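Local coordinates for protein Lpg2148(MvcA) (Legionella pneumophila subsp. pneumophila str. Philadelphia 1, PDB 6K11) that probably acts as an effector deamidase-type enzyme that removes ubiquitin from the host conjugating enzyme UBE2N and so regulates its activity, at residues A[247-251]-A[270-274]; A[19-25]-A[346-350]; A[7-12]-A[339-344]; A[12-17]-A[265-271]. All coordinates share one frame; numbering follows the deposited sequence.

Contact 1 (A[247-251]-A[270-274])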
loop_
_atom_site.group_PDB
_atom_site.type_symbol
_atom_site.label_atom_id
_atom_site.label_comp_id
_atom_site.label_asym_id
_atom_site.label_seq_id
_atom_site.Cartn_x
_atom_site.Cartn_y
_atom_site.Cartn_z
ATOM N N ARG A 247 -16.143 14.258 -20.328
ATOM C CA ARG A 247 -15.970 13.330 -19.218
ATOM C C ARG A 247 -14.761 13.732 -18.378
ATOM O O ARG A 247 -13.725 14.143 -18.912
ATOM C CB ARG A 247 -15.822 11.912 -19.759
ATOM C CG ARG A 247 -15.144 10.928 -18.843
ATOM C CD ARG A 247 -15.135 9.557 -19.484
ATOM N NE ARG A 247 -16.343 8.800 -19.170
ATOM C CZ ARG A 247 -16.642 7.615 -19.700
ATOM N NH1 ARG A 247 -15.823 7.058 -20.584
ATOM N NH2 ARG A 247 -17.756 6.992 -19.350
ATOM N N GLN A 248 -14.909 13.646 -17.051
ATOM C CA GLN A 248 -13.874 14.054 -16.104
ATOM C C GLN A 248 -13.590 12.907 -15.146
ATOM O O GLN A 248 -14.482 12.123 -14.820
ATOM C CB GLN A 248 -14.286 15.303 -15.294
ATOM C CG GLN A 248 -14.837 16.452 -16.123
ATOM C CD GLN A 248 -13.752 17.243 -16.816
ATOM O OE1 GLN A 248 -12.560 17.033 -16.575
ATOM N NE2 GLN A 248 -14.157 18.169 -17.683
ATOM N N PHE A 249 -12.335 12.811 -14.704
ATOM C CA PHE A 249 -11.912 11.797 -13.744
ATOM C C PHE A 249 -11.310 12.472 -12.523
ATOM O O PHE A 249 -10.774 13.584 -12.611
ATOM C CB PHE A 249 -10.876 10.835 -14.337
ATOM C CG PHE A 249 -9.442 11.344 -14.268
ATOM C CD1 PHE A 249 -8.963 12.246 -15.211
ATOM C CD2 PHE A 249 -8.570 10.900 -13.268
ATOM C CE1 PHE A 249 -7.656 12.715 -15.158
ATOM C CE2 PHE A 249 -7.257 11.373 -13.211
ATOM C CZ PHE A 249 -6.798 12.273 -14.171
ATOM N N TYR A 250 -11.397 11.797 -11.377
ATOM C CA TYR A 250 -10.841 12.339 -10.136
ATOM C C TYR A 250 -10.057 11.245 -9.433
ATOM O O TYR A 250 -10.647 10.213 -9.063
ATOM C CB TYR A 250 -11.943 12.895 -9.232
ATOM C CG TYR A 250 -12.697 14.008 -9.919
ATOM C CD1 TYR A 250 -12.224 15.316 -9.891
ATOM C CD2 TYR A 250 -13.841 13.736 -10.655
ATOM C CE1 TYR A 250 -12.908 16.337 -10.551
ATOM C CE2 TYR A 250 -14.527 14.746 -11.316
ATOM C CZ TYR A 250 -14.057 16.040 -11.259
ATOM O OH TYR A 250 -14.737 17.042 -11.917
ATOM N N PRO A 251 -8.748 11.415 -9.229
ATOM C CA PRO A 251 -7.999 10.443 -8.429
ATOM C C PRO A 251 -8.068 10.790 -6.953
ATOM O O PRO A 251 -8.025 11.960 -6.556
ATOM C CB PRO A 251 -6.564 10.580 -8.966
ATOM C CG PRO A 251 -6.462 12.037 -9.375
ATOM C CD PRO A 251 -7.876 12.473 -9.777
ATOM N N ASP A 270 -6.626 16.368 -6.492
ATOM C CA ASP A 270 -7.554 15.627 -7.342
ATOM C C ASP A 270 -8.000 16.475 -8.533
ATOM O O ASP A 270 -8.023 15.997 -9.675
ATOM C CB ASP A 270 -8.760 15.138 -6.516
ATOM C CG ASP A 270 -9.647 16.281 -5.985
ATOM O OD1 ASP A 270 -9.128 17.265 -5.411
ATOM O OD2 ASP A 270 -10.886 16.173 -6.119
ATOM N N GLU A 271 -8.350 17.744 -8.283
ATOM C CA GLU A 271 -8.813 18.623 -9.358
ATOM C C GLU A 271 -7.659 19.015 -10.267
ATOM O O GLU A 271 -7.823 19.092 -11.492
ATOM C CB GLU A 271 -9.478 19.877 -8.776
ATOM C CG GLU A 271 -10.784 19.589 -8.041
ATOM C CD GLU A 271 -11.555 20.858 -7.673
ATOM O OE1 GLU A 271 -12.358 20.797 -6.709
ATOM O OE2 GLU A 271 -11.352 21.903 -8.336
ATOM N N TYR A 272 -6.489 19.277 -9.678
ATOM C CA TYR A 272 -5.300 19.577 -10.467
ATOM C C TYR A 272 -5.029 18.481 -11.493
ATOM O O TYR A 272 -4.854 18.758 -12.687
ATOM C CB TYR A 272 -4.092 19.761 -9.551
ATOM C CG TYR A 272 -2.851 20.178 -10.318
ATOM C CD1 TYR A 272 -2.689 21.493 -10.762
ATOM C CD2 TYR A 272 -1.851 19.254 -10.615
ATOM C CE1 TYR A 272 -1.565 21.877 -11.475
ATOM C CE2 TYR A 272 -0.721 19.630 -11.338
ATOM C CZ TYR A 272 -0.584 20.937 -11.757
ATOM O OH TYR A 272 0.539 21.293 -12.461
ATOM N N LEU A 273 -4.991 17.223 -11.045
ATOM C CA LEU A 273 -4.648 16.150 -11.972
ATOM C C LEU A 273 -5.790 15.881 -12.935
ATOM O O LEU A 273 -5.553 15.527 -14.095
ATOM C CB LEU A 273 -4.260 14.874 -11.211
ATOM C CG LEU A 273 -2.943 14.961 -10.432
ATOM C CD1 LEU A 273 -2.855 13.791 -9.451
ATOM C CD2 LEU A 273 -1.707 15.008 -11.372
ATOM N N SER A 274 -7.030 16.067 -12.481
ATOM C CA SER A 274 -8.178 15.931 -13.365
ATOM C C SER A 274 -8.006 16.711 -14.665
ATOM O O SER A 274 -8.471 16.270 -15.724
ATOM C CB SER A 274 -9.430 16.418 -12.645
ATOM O OG SER A 274 -10.561 16.219 -13.456
HETATM O O HOH W 1 -10.817 15.046 -16.177
HETATM O O HOH W 2 -12.202 18.697 -13.447
#
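Asp270 meets Pro251 where the two backbones come nearest, their CA atoms 5.3 Å apart. Its CB packs 3.3 Å from Pro251 O, while the ring atom Pro251 CD lies 3.5 Å from Asp270 O. Asp270 OD2 comes to 4.1 Å from Tyr250 CD1, but the carboxylate has its main polar partner in Lys13, a salt bridge. One turn on, Leu273 sets CB and CD1 against Pro251 CG, the latter pair at 4.0 Å, and its carbonyl oxygen lies 3.5 Å from Phe249 CZ. Ser274 makes the direct polar link. Its hydroxyl swings opposite the main-chain nitrogen (chi1 -176°), which places OG over one face of the Tyr250 ring, and donates to Phe249 O at 2.8 Å; the donor sits 17° from the carbonyl plane. A water fastens the same end: it donates to Ser274 O and Gln248 OE1 and accepts from Phe249 N. A second water donates to Ser274 OG. The contact thus lays helix 269-274 against the edge strand 250-252 of the antiparallel sheet, next to strand 228-238, whose Ile236 touches Phe249 and Pro251. Trp264 of helix 261-266 and His9 of helix 4-19 also touch Asp270, and His9 stacks on Tyr250.

Contact 2 (A[19-25]-A[346-350])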
loop_
_atom_site.group_PDB
_atom_site.type_symbol
_atom_site.label_atom_id
_atom_site.label_comp_id
_atom_site.label_asym_id
_atom_site.label_seq_id
_atom_site.Cartn_x
_atom_site.Cartn_y
_atom_site.Cartn_z
ATOM N N TYR A 19 -13.751 16.219 7.907
ATOM C CA TYR A 19 -13.900 15.286 9.018
ATOM C C TYR A 19 -12.816 14.229 9.153
ATOM O O TYR A 19 -12.843 13.483 10.143
ATOM C CB TYR A 19 -15.258 14.574 8.933
ATOM C CG TYR A 19 -16.426 15.530 8.953
ATOM C CD1 TYR A 19 -16.599 16.426 10.002
ATOM C CD2 TYR A 19 -17.364 15.532 7.918
ATOM C CE1 TYR A 19 -17.678 17.312 10.022
ATOM C CE2 TYR A 19 -18.429 16.413 7.924
ATOM C CZ TYR A 19 -18.595 17.285 8.974
ATOM O OH TYR A 19 -19.685 18.128 8.963
ATOM N N GLY A 20 -11.881 14.125 8.199
ATOM C CA GLY A 20 -10.749 13.215 8.296
ATOM C C GLY A 20 -11.035 11.795 8.763
ATOM O O GLY A 20 -11.758 11.037 8.100
ATOM N N VAL A 21 -10.460 11.431 9.914
ATOM C CA VAL A 21 -10.541 10.066 10.422
ATOM C C VAL A 21 -11.979 9.627 10.699
ATOM O O VAL A 21 -12.266 8.424 10.690
ATOM C CB VAL A 21 -9.662 9.926 11.692
ATOM C CG1 VAL A 21 -10.224 10.765 12.842
ATOM C CG2 VAL A 21 -9.504 8.463 12.100
ATOM N N MET A 22 -12.895 10.570 10.940
ATOM C CA MET A 22 -14.276 10.199 11.247
ATOM C C MET A 22 -14.955 9.503 10.068
ATOM O O MET A 22 -15.972 8.826 10.263
ATOM C CB MET A 22 -15.099 11.436 11.648
ATOM C CG MET A 22 -14.623 12.181 12.893
ATOM S SD MET A 22 -15.575 13.630 13.310
ATOM C CE MET A 22 -16.990 12.878 14.218
ATOM N N MET A 23 -14.416 9.646 8.849
ATOM C CA MET A 23 -15.070 9.086 7.669
ATOM C C MET A 23 -15.124 7.560 7.660
ATOM O O MET A 23 -15.921 7.001 6.900
ATOM C CB MET A 23 -14.382 9.598 6.401
ATOM C CG MET A 23 -14.469 11.117 6.259
ATOM S SD MET A 23 -16.189 11.596 5.929
ATOM C CE MET A 23 -16.325 10.762 4.338
ATOM N N THR A 24 -14.299 6.870 8.466
ATOM C CA THR A 24 -14.400 5.411 8.574
ATOM C C THR A 24 -15.733 4.954 9.159
ATOM O O THR A 24 -16.155 3.818 8.909
ATOM C CB THR A 24 -13.286 4.845 9.465
ATOM O OG1 THR A 24 -13.527 5.257 10.823
ATOM C CG2 THR A 24 -11.926 5.337 9.014
ATOM N N GLY A 25 -16.398 5.804 9.939
ATOM C CA GLY A 25 -17.631 5.437 10.609
ATOM C C GLY A 25 -17.471 4.571 11.845
ATOM O O GLY A 25 -18.478 4.147 12.413
ATOM N N THR A 346 -22.986 8.305 6.971
ATOM C CA THR A 346 -21.756 8.712 7.646
ATOM C C THR A 346 -21.896 10.113 8.230
ATOM O O THR A 346 -21.455 10.369 9.356
ATOM C CB THR A 346 -20.605 8.623 6.657
ATOM O OG1 THR A 346 -20.534 7.275 6.188
ATOM C CG2 THR A 346 -19.284 9.011 7.319
ATOM N N GLN A 347 -22.536 11.028 7.484
ATOM C CA GLN A 347 -22.755 12.383 7.977
ATOM C C GLN A 347 -23.600 12.385 9.244
ATOM O O GLN A 347 -23.353 13.182 10.160
ATOM C CB GLN A 347 -23.402 13.244 6.884
ATOM C CG GLN A 347 -23.643 14.705 7.295
ATOM C CD GLN A 347 -22.341 15.502 7.402
ATOM O OE1 GLN A 347 -21.639 15.694 6.407
ATOM N NE2 GLN A 347 -22.012 15.953 8.611
ATOM N N GLU A 348 -24.621 11.517 9.305
ATOM C CA GLU A 348 -25.453 11.413 10.504
ATOM C C GLU A 348 -24.651 10.906 11.703
ATOM O O GLU A 348 -24.840 11.377 12.840
ATOM C CB GLU A 348 -26.657 10.495 10.217
ATOM C CG GLU A 348 -27.594 11.051 9.122
ATOM C CD GLU A 348 -28.725 10.090 8.712
ATOM O OE1 GLU A 348 -29.104 9.204 9.516
ATOM O OE2 GLU A 348 -29.243 10.240 7.581
ATOM N N PHE A 349 -23.751 9.948 11.475
ATOM C CA PHE A 349 -22.848 9.499 12.537
ATOM C C PHE A 349 -21.972 10.648 13.033
ATOM O O PHE A 349 -21.810 10.842 14.243
ATOM C CB PHE A 349 -21.995 8.339 12.014
ATOM C CG PHE A 349 -20.749 8.047 12.824
ATOM C CD1 PHE A 349 -20.825 7.336 14.016
ATOM C CD2 PHE A 349 -19.490 8.430 12.351
ATOM C CE1 PHE A 349 -19.675 7.050 14.745
ATOM C CE2 PHE A 349 -18.344 8.131 13.067
ATOM C CZ PHE A 349 -18.435 7.445 14.264
ATOM N N ILE A 350 -21.423 11.438 12.106
ATOM C CA ILE A 350 -20.600 12.588 12.475
ATOM C C ILE A 350 -21.424 13.623 13.232
ATOM O O ILE A 350 -20.970 14.181 14.241
ATOM C CB ILE A 350 -19.948 13.200 11.215
ATOM C CG1 ILE A 350 -18.833 12.282 10.699
ATOM C CG2 ILE A 350 -19.444 14.626 11.496
ATOM C CD1 ILE A 350 -18.566 12.407 9.178
HETATM O O HOH W 3 -18.456 5.644 7.001
#
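Tyr19, at the end of helix 4-19, lays its ring across Ile350. Ile350 CG2 stands 3.6 Å from the ring centroid and 16° off the normal, a CH-pi contact over one face, while CD1 of the same isoleucine reaches Tyr19 CD2. The two branches thus spread across the ring. At the hydroxyl end of Tyr19, Gln347 NE2 donates to Tyr19 OH at 3.2 Å, with an N-H...O angle of 163° and the hydroxyl near the amide plane. Gln347 NE2 also bonds Asp351 OD1 one turn later. Gly20, the first residue to leave helical phi/psi, has positive phi; residues 21-24 then form a 3-10 segment. Met22 carries CB to 3.9 Å from Ile350 CG1, and a bend at chi3 (82°) brings its methyl CE beside Ile350 CG1 and CA. Met22 O meets the edge of the Phe349 ring, near its plane. Met23 points its CB away from the helix, yet SD still comes to 4.1 Å from Ile350 CD1. Its carbonyl is tied to Thr346 by a water that donates to both Met23 O (2.9 Å) and Thr346 OG1; the threonine hydroxyl is bonded to Asn342 O as well. Gly25 closes the segment, its CA 3.7 Å from Phe349 CE2 and its O over one face of that ring. The chemistry is thus mainly apolar, carried by Ile350 and Phe349, to which the direct side-chain hydrogen bond and the water bridge add polar links at separate points.

Contact 3 (A[7-12]-A[339-344])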
loop_
_atom_site.group_PDB
_atom_site.type_symbol
_atom_site.label_atom_id
_atom_site.label_comp_id
_atom_site.label_asym_id
_atom_site.label_seq_id
_atom_site.Cartn_x
_atom_site.Cartn_y
_atom_site.Cartn_z
ATOM N N MET A 7 -22.497 14.500 -7.693
ATOM C CA MET A 7 -22.792 14.838 -6.303
ATOM C C MET A 7 -22.049 13.913 -5.342
ATOM O O MET A 7 -21.641 14.338 -4.252
ATOM C CB MET A 7 -24.304 14.772 -6.049
ATOM C CG MET A 7 -25.123 15.904 -6.668
ATOM S SD MET A 7 -24.765 17.548 -5.992
ATOM C CE MET A 7 -23.582 18.191 -7.139
ATOM N N VAL A 8 -21.881 12.642 -5.726
ATOM C CA VAL A 8 -21.081 11.701 -4.941
ATOM C C VAL A 8 -19.665 12.235 -4.758
ATOM O O VAL A 8 -19.117 12.217 -3.650
ATOM C CB VAL A 8 -21.068 10.318 -5.616
ATOM C CG1 VAL A 8 -20.032 9.384 -4.961
ATOM C CG2 VAL A 8 -22.461 9.683 -5.596
ATOM N N HIS A 9 -19.043 12.703 -5.846
ATOM C CA HIS A 9 -17.681 13.226 -5.727
ATOM C C HIS A 9 -17.647 14.478 -4.856
ATOM O O HIS A 9 -16.773 14.628 -3.990
ATOM C CB HIS A 9 -17.092 13.525 -7.110
ATOM C CG HIS A 9 -15.892 14.428 -7.062
ATOM N ND1 HIS A 9 -14.639 13.980 -6.687
ATOM C CD2 HIS A 9 -15.760 15.755 -7.306
ATOM C CE1 HIS A 9 -13.789 14.993 -6.710
ATOM N NE2 HIS A 9 -14.440 16.077 -7.093
ATOM N N LYS A 10 -18.588 15.405 -5.082
ATOM C CA LYS A 10 -18.578 16.656 -4.334
ATOM C C LYS A 10 -18.733 16.398 -2.841
ATOM O O LYS A 10 -18.065 17.032 -2.014
ATOM C CB LYS A 10 -19.698 17.566 -4.849
ATOM C CG LYS A 10 -19.920 18.837 -4.064
ATOM C CD LYS A 10 -20.915 19.720 -4.832
ATOM C CE LYS A 10 -21.067 21.098 -4.209
ATOM N NZ LYS A 10 -22.234 21.807 -4.827
ATOM N N LYS A 11 -19.608 15.469 -2.481
ATOM C CA LYS A 11 -19.900 15.211 -1.076
ATOM C C LYS A 11 -18.778 14.429 -0.412
ATOM O O LYS A 11 -18.402 14.730 0.725
ATOM C CB LYS A 11 -21.231 14.464 -0.956
ATOM C CG LYS A 11 -21.524 13.816 0.381
ATOM C CD LYS A 11 -23.044 13.612 0.544
ATOM C CE LYS A 11 -23.430 13.344 2.005
ATOM N NZ LYS A 11 -24.628 14.069 2.465
ATOM N N LEU A 12 -18.241 13.417 -1.103
ATOM C CA LEU A 12 -17.113 12.679 -0.556
ATOM C C LEU A 12 -15.935 13.618 -0.303
ATOM O O LEU A 12 -15.304 13.579 0.772
ATOM C CB LEU A 12 -16.726 11.535 -1.505
ATOM C CG LEU A 12 -15.374 10.877 -1.185
ATOM C CD1 LEU A 12 -15.467 10.072 0.105
ATOM C CD2 LEU A 12 -14.841 10.012 -2.332
ATOM N N ALA A 339 -24.416 5.295 -3.027
ATOM C CA ALA A 339 -23.235 5.995 -2.511
ATOM C C ALA A 339 -23.630 7.237 -1.711
ATOM O O ALA A 339 -23.105 7.474 -0.616
ATOM C CB ALA A 339 -22.298 6.367 -3.666
ATOM N N LEU A 340 -24.561 8.040 -2.241
ATOM C CA LEU A 340 -25.031 9.227 -1.524
ATOM C C LEU A 340 -25.733 8.865 -0.222
ATOM O O LEU A 340 -25.673 9.632 0.747
ATOM C CB LEU A 340 -25.974 10.047 -2.412
ATOM C CG LEU A 340 -25.354 10.784 -3.606
ATOM C CD1 LEU A 340 -26.430 11.204 -4.619
ATOM C CD2 LEU A 340 -24.539 11.984 -3.131
ATOM N N LYS A 341 -26.420 7.723 -0.186
ATOM C CA LYS A 341 -27.026 7.253 1.058
ATOM C C LYS A 341 -25.974 6.818 2.071
ATOM O O LYS A 341 -26.105 7.096 3.269
ATOM C CB LYS A 341 -27.974 6.093 0.778
ATOM C CG LYS A 341 -28.695 5.649 2.026
ATOM C CD LYS A 341 -30.121 5.227 1.737
ATOM C CE LYS A 341 -30.781 4.701 3.001
ATOM N NZ LYS A 341 -31.184 3.282 2.838
ATOM N N ASN A 342 -24.943 6.109 1.615
ATOM C CA ASN A 342 -23.827 5.766 2.499
ATOM C C ASN A 342 -23.151 7.015 3.059
ATOM O O ASN A 342 -22.801 7.067 4.244
ATOM C CB ASN A 342 -22.813 4.908 1.740
ATOM C CG ASN A 342 -23.337 3.512 1.464
ATOM O OD1 ASN A 342 -24.267 3.058 2.126
ATOM N ND2 ASN A 342 -22.745 2.826 0.490
ATOM N N LEU A 343 -22.929 8.012 2.211
ATOM C CA LEU A 343 -22.314 9.256 2.664
ATOM C C LEU A 343 -23.223 9.994 3.645
ATOM O O LEU A 343 -22.749 10.561 4.639
ATOM C CB LEU A 343 -21.977 10.131 1.453
ATOM C CG LEU A 343 -20.781 9.636 0.627
ATOM C CD1 LEU A 343 -20.880 10.154 -0.812
ATOM C CD2 LEU A 343 -19.431 10.068 1.277
ATOM N N GLN A 344 -24.535 9.998 3.391
ATOM C CA GLN A 344 -25.442 10.659 4.324
ATOM C C GLN A 344 -25.501 9.930 5.663
ATOM O O GLN A 344 -25.617 10.571 6.715
ATOM C CB GLN A 344 -26.850 10.780 3.725
ATOM C CG GLN A 344 -27.801 11.608 4.593
ATOM C CD GLN A 344 -27.148 12.882 5.184
ATOM O OE1 GLN A 344 -26.497 13.672 4.468
ATOM N NE2 GLN A 344 -27.316 13.078 6.493
#
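Lys11 NZ donates to Gln344 OE1 at 2.8 Å, the donor tilted 21° from the carbonyl plane and the C=O...N angle 149°. The lysine chain and Leu343 lie alongside but point in opposite senses, Lys11 CE 3.6 Å from Leu343 CB. The lysine stays extended from CB onward until chi4, where a bend turns the ammonium to the amide oxygen. Helices 4-19 and 336-351 run side by side here in the same sense, their local axes 19° apart and 9.8 Å from each other at closest approach. The pair, drawn from opposite ends of the sequence, packs through apolar side chains beside the polar link. Val8 CG2 touches both Leu340 CG (3.7 Å) and Ala339 CB (3.8 Å), while Leu340 CD2 reaches back to the Met7 backbone and to Met7 CB. Leu343 divides its two methyls: CD1 faces Lys11 CG and Val8 O, and CD2 lies 3.9 Å from Leu12 CA, close to Leu12 CD1 too. Beyond this seam, Leu81 and Leu82 of helix 71-83 touch Leu12 and Val8 respectively, and Tyr237 of strand 228-238 also touches Val8.

Contact 4 (A[12-17]-A[265-271])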
loop_
_atom_site.group_PDB
_atom_site.type_symbol
_atom_site.label_atom_id
_atom_site.label_comp_id
_atom_site.label_asym_id
_atom_site.label_seq_id
_atom_site.Cartn_x
_atom_site.Cartn_y
_atom_site.Cartn_z
ATOM N N LEU A 12 -18.241 13.417 -1.103
ATOM C CA LEU A 12 -17.113 12.679 -0.556
ATOM C C LEU A 12 -15.935 13.618 -0.303
ATOM O O LEU A 12 -15.304 13.579 0.772
ATOM C CB LEU A 12 -16.726 11.535 -1.505
ATOM C CG LEU A 12 -15.374 10.877 -1.185
ATOM C CD1 LEU A 12 -15.467 10.072 0.105
ATOM C CD2 LEU A 12 -14.841 10.012 -2.332
ATOM N N LYS A 13 -15.649 14.498 -1.266
ATOM C CA LYS A 13 -14.535 15.424 -1.101
ATOM C C LYS A 13 -14.802 16.411 0.034
ATOM O O LYS A 13 -13.941 16.633 0.896
ATOM C CB LYS A 13 -14.256 16.164 -2.414
ATOM C CG LYS A 13 -13.273 17.320 -2.257
ATOM C CD LYS A 13 -12.726 17.780 -3.592
ATOM C CE LYS A 13 -11.684 18.875 -3.404
ATOM N NZ LYS A 13 -11.025 19.232 -4.681
ATOM N N SER A 14 -16.003 17.007 0.061
ATOM C CA SER A 14 -16.297 17.996 1.092
ATOM C C SER A 14 -16.243 17.376 2.489
ATOM O O SER A 14 -15.681 17.967 3.425
ATOM C CB SER A 14 -17.665 18.636 0.817
ATOM O OG SER A 14 -17.968 19.592 1.817
ATOM N N MET A 15 -16.785 16.171 2.637
ATOM C CA MET A 15 -16.832 15.505 3.939
ATOM C C MET A 15 -15.444 15.073 4.407
ATOM O O MET A 15 -15.113 15.196 5.594
ATOM C CB MET A 15 -17.758 14.279 3.872
ATOM C CG MET A 15 -19.291 14.586 3.847
ATOM S SD MET A 15 -20.304 13.072 3.830
ATOM C CE MET A 15 -19.797 12.333 5.378
ATOM N N SER A 16 -14.638 14.522 3.505
ATOM C CA SER A 16 -13.272 14.150 3.880
ATOM C C SER A 16 -12.434 15.375 4.263
ATOM O O SER A 16 -11.673 15.335 5.242
ATOM C CB SER A 16 -12.621 13.366 2.739
ATOM O OG SER A 16 -11.254 13.087 3.066
ATOM N N GLN A 17 -12.560 16.477 3.513
ATOM C CA GLN A 17 -11.859 17.710 3.881
ATOM C C GLN A 17 -12.177 18.130 5.312
ATOM O O GLN A 17 -11.291 18.585 6.047
ATOM C CB GLN A 17 -12.223 18.864 2.939
ATOM C CG GLN A 17 -11.663 18.795 1.538
ATOM C CD GLN A 17 -12.235 19.880 0.653
ATOM O OE1 GLN A 17 -13.323 20.401 0.910
ATOM N NE2 GLN A 17 -11.504 20.232 -0.398
ATOM N N PHE A 265 -7.554 15.885 -0.476
ATOM C CA PHE A 265 -8.693 16.689 -0.904
ATOM C C PHE A 265 -8.533 18.161 -0.522
ATOM O O PHE A 265 -8.919 19.049 -1.290
ATOM C CB PHE A 265 -9.979 16.117 -0.296
ATOM C CG PHE A 265 -10.543 14.915 -1.029
ATOM C CD1 PHE A 265 -10.743 14.940 -2.401
ATOM C CD2 PHE A 265 -10.904 13.783 -0.334
ATOM C CE1 PHE A 265 -11.283 13.838 -3.056
ATOM C CE2 PHE A 265 -11.463 12.688 -0.971
ATOM C CZ PHE A 265 -11.660 12.716 -2.336
ATOM N N VAL A 266 -7.995 18.449 0.670
ATOM C CA VAL A 266 -7.783 19.852 1.044
ATOM C C VAL A 266 -6.840 20.539 0.049
ATOM O O VAL A 266 -7.004 21.728 -0.268
ATOM C CB VAL A 266 -7.251 19.952 2.498
ATOM C CG1 VAL A 266 -6.800 21.363 2.827
ATOM C CG2 VAL A 266 -8.328 19.496 3.514
ATOM N N SER A 267 -5.858 19.804 -0.483
ATOM C CA SER A 267 -4.906 20.385 -1.427
ATOM C C SER A 267 -5.450 20.485 -2.847
ATOM O O SER A 267 -4.781 21.086 -3.690
ATOM C CB SER A 267 -3.612 19.559 -1.463
ATOM O OG SER A 267 -3.808 18.354 -2.198
ATOM N N ASP A 268 -6.617 19.891 -3.137
ATOM C CA ASP A 268 -7.216 19.926 -4.480
ATOM C C ASP A 268 -6.296 19.299 -5.531
ATOM O O ASP A 268 -6.367 19.635 -6.722
ATOM C CB ASP A 268 -7.592 21.355 -4.921
ATOM C CG ASP A 268 -8.568 22.040 -3.977
ATOM O OD1 ASP A 268 -9.634 21.461 -3.692
ATOM O OD2 ASP A 268 -8.261 23.169 -3.525
ATOM N N LYS A 269 -5.411 18.387 -5.119
ATOM C CA LYS A 269 -4.608 17.710 -6.131
ATOM C C LYS A 269 -5.461 16.794 -6.989
ATOM O O LYS A 269 -5.072 16.488 -8.119
ATOM C CB LYS A 269 -3.458 16.918 -5.491
ATOM C CG LYS A 269 -2.484 16.368 -6.524
ATOM C CD LYS A 269 -1.108 16.136 -5.964
ATOM C CE LYS A 269 -0.278 15.333 -6.958
ATOM N NZ LYS A 269 1.138 15.189 -6.500
ATOM N N ASP A 270 -6.626 16.368 -6.492
ATOM C CA ASP A 270 -7.554 15.627 -7.342
ATOM C C ASP A 270 -8.000 16.475 -8.533
ATOM O O ASP A 270 -8.023 15.997 -9.675
ATOM C CB ASP A 270 -8.760 15.138 -6.516
ATOM C CG ASP A 270 -9.647 16.281 -5.985
ATOM O OD1 ASP A 270 -9.128 17.265 -5.411
ATOM O OD2 ASP A 270 -10.886 16.173 -6.119
ATOM N N GLU A 271 -8.350 17.744 -8.283
ATOM C CA GLU A 271 -8.813 18.623 -9.358
ATOM C C GLU A 271 -7.659 19.015 -10.267
ATOM O O GLU A 271 -7.823 19.092 -11.492
ATOM C CB GLU A 271 -9.478 19.877 -8.776
ATOM C CG GLU A 271 -10.784 19.589 -8.041
ATOM C CD GLU A 271 -11.555 20.858 -7.673
ATOM O OE1 GLU A 271 -12.358 20.797 -6.709
ATOM O OE2 GLU A 271 -11.352 21.903 -8.336
HETATM O O HOH W 4 -11.337 22.806 -2.138
#
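A salt-bridge network and a knob-into-hole packing join helix 4-19 to the junction between helices 261-266 and 269-274, where a Schellman motif with positive phi at Asp268 ends the first helix. The knob is Phe265, seated among Leu12, Lys13, Ser16 and Gln17. Lys13 CA stands 3.8 Å from the ring centroid and only 3° off the normal, a CH-pi contact over the centre of one face; Lys13 CB and CG follow along CD1, and Ser16 OG lies at the ring edge in its plane. Fully extended, with chi1 at 170°, the Lys13 chain passes the ring and delivers NZ to three acidic side chains. Asp268 OD1 receives Lys13 NZ at 2.8 Å on its anti lone pair. Asp270 OD1 takes Lys13 NZ on its syn lone pair, also at 2.8 Å. Glu271 OE1 is met by Lys13 NZ from above the carboxylate plane, at 2.9 Å. Gln17 NE2 donates to Phe265 O at 3.0 Å, coming from above the carbonyl plane, whereas Asp268 N reaches the same oxygen from the opposite face. A bridging water accepts from Gln17 NE2 and itself donates to Asp268 OD1. Val266 CG2 rests 3.9 Å from Gln17 CG. Three carboxylates around one ammonium would be expected to stabilise its charged form, and the lysine probably offsets the repulsion among them; the ammonium links all three acids to helix 4-19, alongside the Phe265 packing and the Gln17 bond.

How the contacts relate
From the N terminus, helix 4-19 first supplies contact 3, then contact 4, with Leu12 in both; its last residue and the turn after it supply contact 2. Contact 3 closes a very long loop back to helix 336-351, and contact 2 closes another on the same helix, further along; their segments alternate, so the two cross. Contact 4 closes a long loop to helices 261-266 and 269-274, lying within that of contact 3 and crossing contact 2, which it meets through Met15. Contact 1 closes a short loop from strand 250-252 to helix 269-274, lies within both longest loops, and shares Asp270 and Glu271 with contact 4. Together they tie the N-terminal helix to helix 336-351 and the sheet edge.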